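Local coordinates for serine-rich Repeat Adhesion Glycoprotein (Srr1) (Streptococcus agalactiae, PDB 4MBO) that binds fibrinogen as a serine-rich repeat surface glycoprotein, probably promoting attachment of the bacterium to its host, at residues 15-26 and 143-154. Sequence-based numbering, arbitrary orientation.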
loop_
_atom_site.group_PDB
_atom_site.type_symbol
_atom_site.label_atom_id
_atom_site.label_comp_id
_atom_site.label_asym_id
_atom_site.label_seq_id
_atom_site.Cartn_x
_atom_site.Cartn_y
_atom_site.Cartn_z
ATOM N N SER A 15 1.556 6.991 -31.218
ATOM C CA SER A 15 2.485 6.732 -32.332
ATOM C C SER A 15 2.934 7.998 -33.088
ATOM O O SER A 15 3.861 7.912 -33.915
ATOM C CB SER A 15 1.887 5.708 -33.316
ATOM O OG SER A 15 0.736 6.228 -33.960
ATOM N N GLU A 16 2.302 9.150 -32.803
ATOM C CA GLU A 16 2.597 10.451 -33.489
ATOM C C GLU A 16 3.399 11.446 -32.615
ATOM O O GLU A 16 3.748 12.574 -33.039
ATOM C CB GLU A 16 1.284 11.127 -33.890
ATOM C CG GLU A 16 1.433 12.409 -34.693
ATOM C CD GLU A 16 0.101 13.030 -35.101
ATOM O OE1 GLU A 16 -0.970 12.508 -34.707
ATOM O OE2 GLU A 16 0.133 14.051 -35.828
ATOM N N LEU A 17 3.628 11.061 -31.374
ATOM C CA LEU A 17 4.383 11.901 -30.469
ATOM C C LEU A 17 5.809 11.999 -30.967
ATOM O O LEU A 17 6.338 11.018 -31.480
ATOM C CB LEU A 17 4.345 11.281 -29.066
ATOM C CG LEU A 17 2.951 11.024 -28.497
ATOM C CD1 LEU A 17 3.037 10.456 -27.108
ATOM C CD2 LEU A 17 2.120 12.287 -28.494
ATOM N N GLN A 18 6.438 13.162 -30.807
ATOM C CA GLN A 18 7.809 13.387 -31.235
ATOM C C GLN A 18 8.715 13.734 -30.063
ATOM O O GLN A 18 8.239 14.169 -29.014
ATOM C CB GLN A 18 7.845 14.562 -32.227
ATOM C CG GLN A 18 6.959 14.395 -33.458
ATOM C CD GLN A 18 7.451 13.310 -34.387
ATOM O OE1 GLN A 18 8.647 13.234 -34.692
ATOM N NE2 GLN A 18 6.539 12.477 -34.864
ATOM N N LYS A 19 10.024 13.538 -30.240
ATOM C CA LYS A 19 11.002 13.875 -29.202
ATOM C C LYS A 19 10.634 13.196 -27.887
ATOM O O LYS A 19 10.848 13.736 -26.810
ATOM C CB LYS A 19 11.080 15.414 -29.012
ATOM C CG LYS A 19 11.249 16.140 -30.331
ATOM C CD LYS A 19 11.348 17.660 -30.192
ATOM C CE LYS A 19 12.701 18.059 -29.663
ATOM N NZ LYS A 19 12.989 19.480 -29.975
ATOM N N VAL A 20 10.132 11.968 -27.988
ATOM C CA VAL A 20 9.733 11.268 -26.791
ATOM C C VAL A 20 10.918 10.820 -25.920
ATOM O O VAL A 20 11.926 10.266 -26.413
ATOM C CB VAL A 20 8.913 10.002 -27.152
ATOM C CG1 VAL A 20 8.561 9.230 -25.906
ATOM C CG2 VAL A 20 7.665 10.362 -27.952
ATOM N N ASN A 21 10.798 11.116 -24.624
ATOM C CA ASN A 21 11.759 10.756 -23.595
ATOM C C ASN A 21 10.951 10.093 -22.464
ATOM O O ASN A 21 9.799 10.482 -22.241
ATOM C CB ASN A 21 12.462 12.013 -23.053
ATOM C CG ASN A 21 13.394 12.661 -24.073
ATOM O OD1 ASN A 21 14.452 12.131 -24.371
ATOM N ND2 ASN A 21 13.035 13.838 -24.549
ATOM N N ILE A 22 11.527 9.088 -21.794
ATOM C CA ILE A 22 10.882 8.489 -20.631
ATOM C C ILE A 22 11.986 7.904 -19.764
ATOM O O ILE A 22 12.976 7.373 -20.277
ATOM C CB ILE A 22 9.813 7.430 -21.039
ATOM C CG1 ILE A 22 9.049 6.972 -19.791
ATOM C CG2 ILE A 22 10.437 6.240 -21.778
ATOM C CD1 ILE A 22 7.774 6.234 -20.113
ATOM N N ALA A 23 11.820 7.998 -18.449
ATOM C CA ALA A 23 12.805 7.511 -17.520
ATOM C C ALA A 23 12.194 7.153 -16.189
ATOM O O ALA A 23 11.138 7.693 -15.794
ATOM C CB ALA A 23 13.887 8.542 -17.299
ATOM N N LEU A 24 12.829 6.152 -15.554
ATOM C CA LEU A 24 12.512 5.726 -14.183
ATOM C C LEU A 24 13.756 6.009 -13.346
ATOM O O LEU A 24 14.878 5.611 -13.698
ATOM C CB LEU A 24 12.111 4.244 -14.119
ATOM C CG LEU A 24 10.738 3.937 -14.675
ATOM C CD1 LEU A 24 10.607 2.450 -14.938
ATOM C CD2 LEU A 24 9.620 4.426 -13.762
ATOM N N LYS A 25 13.561 6.720 -12.235
ATOM C CA LYS A 25 14.670 7.120 -11.380
ATOM C C LYS A 25 14.437 6.793 -9.905
ATOM O O LYS A 25 13.290 6.766 -9.433
ATOM C CB LYS A 25 14.934 8.615 -11.583
ATOM C CG LYS A 25 15.424 8.946 -12.998
ATOM C CD LYS A 25 15.347 10.429 -13.355
ATOM C CE LYS A 25 15.544 10.594 -14.862
ATOM N NZ LYS A 25 14.975 11.842 -15.447
ATOM N N ASP A 26 15.540 6.560 -9.193
ATOM C CA ASP A 26 15.500 6.171 -7.778
ATOM C C ASP A 26 16.402 7.037 -6.885
ATOM O O ASP A 26 16.836 6.601 -5.839
ATOM C CB ASP A 26 15.867 4.685 -7.629
ATOM C CG ASP A 26 17.343 4.356 -7.874
ATOM O OD1 ASP A 26 18.159 5.229 -8.252
ATOM O OD2 ASP A 26 17.701 3.150 -7.694
ATOM N N ALA A 143 8.501 1.172 -18.025
ATOM C CA ALA A 143 7.475 2.061 -18.511
ATOM C C ALA A 143 7.765 2.329 -19.965
ATOM O O ALA A 143 8.908 2.547 -20.349
ATOM C CB ALA A 143 7.447 3.352 -17.728
ATOM N N THR A 144 6.706 2.402 -20.765
ATOM C CA THR A 144 6.803 2.618 -22.203
ATOM C C THR A 144 5.914 3.754 -22.676
ATOM O O THR A 144 4.781 3.877 -22.252
ATOM C CB THR A 144 6.358 1.345 -22.955
ATOM O OG1 THR A 144 7.269 0.272 -22.654
ATOM C CG2 THR A 144 6.346 1.532 -24.451
ATOM N N LEU A 145 6.442 4.582 -23.581
ATOM C CA LEU A 145 5.648 5.611 -24.224
ATOM C C LEU A 145 6.027 5.520 -25.708
ATOM O O LEU A 145 7.128 5.849 -26.095
ATOM C CB LEU A 145 5.914 7.014 -23.635
ATOM C CG LEU A 145 5.149 8.148 -24.333
ATOM C CD1 LEU A 145 3.644 7.936 -24.413
ATOM C CD2 LEU A 145 5.425 9.431 -23.578
ATOM N N ASN A 146 5.080 5.030 -26.510
ATOM C CA ASN A 146 5.300 4.763 -27.926
ATOM C C ASN A 146 6.489 3.797 -28.033
ATOM O O ASN A 146 6.496 2.729 -27.418
ATOM C CB ASN A 146 5.514 6.041 -28.722
ATOM C CG ASN A 146 5.452 5.810 -30.246
ATOM O OD1 ASN A 146 4.736 4.923 -30.727
ATOM N ND2 ASN A 146 6.176 6.620 -30.994
ATOM N N ASN A 147 7.514 4.198 -28.764
ATOM C CA ASN A 147 8.675 3.325 -28.982
ATOM C C ASN A 147 9.814 3.535 -27.991
ATOM O O ASN A 147 10.885 2.943 -28.150
ATOM C CB ASN A 147 9.183 3.533 -30.427
ATOM C CG ASN A 147 8.178 3.073 -31.470
ATOM O OD1 ASN A 147 8.015 3.702 -32.537
ATOM N ND2 ASN A 147 7.466 2.000 -31.164
ATOM N N GLN A 148 9.602 4.349 -26.957
ATOM C CA GLN A 148 10.647 4.577 -25.960
ATOM C C GLN A 148 10.311 3.871 -24.677
ATOM O O GLN A 148 9.163 3.908 -24.229
ATOM C CB GLN A 148 10.786 6.063 -25.665
ATOM C CG GLN A 148 11.111 6.903 -26.897
ATOM C CD GLN A 148 12.324 6.453 -27.696
ATOM O OE1 GLN A 148 12.283 6.436 -28.942
ATOM N NE2 GLN A 148 13.363 6.069 -27.026
ATOM N N VAL A 149 11.323 3.257 -24.084
ATOM C CA VAL A 149 11.127 2.460 -22.880
ATOM C C VAL A 149 12.186 2.757 -21.851
ATOM O O VAL A 149 13.334 3.067 -22.192
ATOM C CB VAL A 149 11.193 0.937 -23.229
ATOM C CG1 VAL A 149 10.689 0.077 -22.083
ATOM C CG2 VAL A 149 10.373 0.612 -24.464
ATOM N N ALA A 150 11.773 2.732 -20.597
ATOM C CA ALA A 150 12.655 2.894 -19.477
ATOM C C ALA A 150 12.573 1.684 -18.566
ATOM O O ALA A 150 11.529 1.019 -18.489
ATOM C CB ALA A 150 12.265 4.141 -18.716
ATOM N N SER A 151 13.666 1.414 -17.868
ATOM C CA SER A 151 13.702 0.330 -16.894
ATOM C C SER A 151 14.584 0.673 -15.729
ATOM O O SER A 151 15.531 1.498 -15.828
ATOM C CB SER A 151 14.197 -0.982 -17.523
ATOM O OG SER A 151 15.614 -0.961 -17.784
ATOM N N ILE A 152 14.257 0.072 -14.603
ATOM C CA ILE A 152 15.082 0.176 -13.402
ATOM C C ILE A 152 14.852 -1.079 -12.581
ATOM O O ILE A 152 13.766 -1.673 -12.642
ATOM C CB ILE A 152 14.794 1.468 -12.608
ATOM C CG1 ILE A 152 15.936 1.767 -11.620
ATOM C CG2 ILE A 152 13.445 1.385 -11.910
ATOM C CD1 ILE A 152 15.809 3.133 -10.994
ATOM N N GLU A 153 15.877 -1.510 -11.842
ATOM C CA GLU A 153 15.767 -2.683 -10.987
ATOM C C GLU A 153 15.950 -2.310 -9.520
ATOM O O GLU A 153 16.850 -1.530 -9.179
ATOM C CB GLU A 153 16.826 -3.741 -11.349
ATOM C CG GLU A 153 16.607 -4.413 -12.674
ATOM C CD GLU A 153 17.640 -5.517 -12.887
ATOM O OE1 GLU A 153 17.210 -6.653 -12.943
ATOM O OE2 GLU A 153 18.854 -5.234 -12.915
ATOM N N GLU A 154 15.118 -2.884 -8.660
ATOM C CA GLU A 154 15.179 -2.632 -7.222
ATOM C C GLU A 154 14.652 -3.799 -6.439
ATOM O O GLU A 154 13.668 -4.421 -6.869
ATOM C CB GLU A 154 14.247 -1.462 -6.798
ATOM C CG GLU A 154 14.334 -0.176 -7.584
ATOM C CD GLU A 154 15.538 0.649 -7.283
ATOM O OE1 GLU A 154 16.250 0.374 -6.292
ATOM O OE2 GLU A 154 15.835 1.572 -8.091
HETATM O O HOH W 1 16.990 3.507 -14.797
#
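Strand 20-25 runs almost parallel to strand 148-154, 7° apart in direction with axes 5.5 Å apart, yet no clear direct hydrogen bond joins the two segments. They belong to different sheets: 20-25 pairs with strand 43-51, whereas 148-154 forms a hairpin with 143-145 through a type II' turn. Side chains, resting on each other and on backbone atoms, make most of the packing. Ile22 reaches both hairpin arms: CG1, anti to the backbone N (chi1 -173°), carries CD1 to Ala143 CB at 3.8 Å, while the CG2 branch rests 3.6 Å from Gln148 O. At Ala150 the strands come close, its CB 3.6 Å from Ala23 CA. Leu24 CB meets Ile152 CG2, and Val20 CG1 lies against the methylenes of Gln148 (CG at 3.6 Å) and against Leu145. Before the corner at Lys19, Leu17 crosses Leu145 at about a right angle, both against Phe60. A water bridges Leu24 O and Ser151 O, donating to both. At the far end, Asp26 OD2 approaches Glu154 OE2 to 2.5 Å, the carboxylate planes 57° apart. Apolar packing thus joins edge strand 20-25 to the other sheet's hairpin, consistent with an Ig-like sandwich, and one acid probably holds a proton, easing like-charge repulsion.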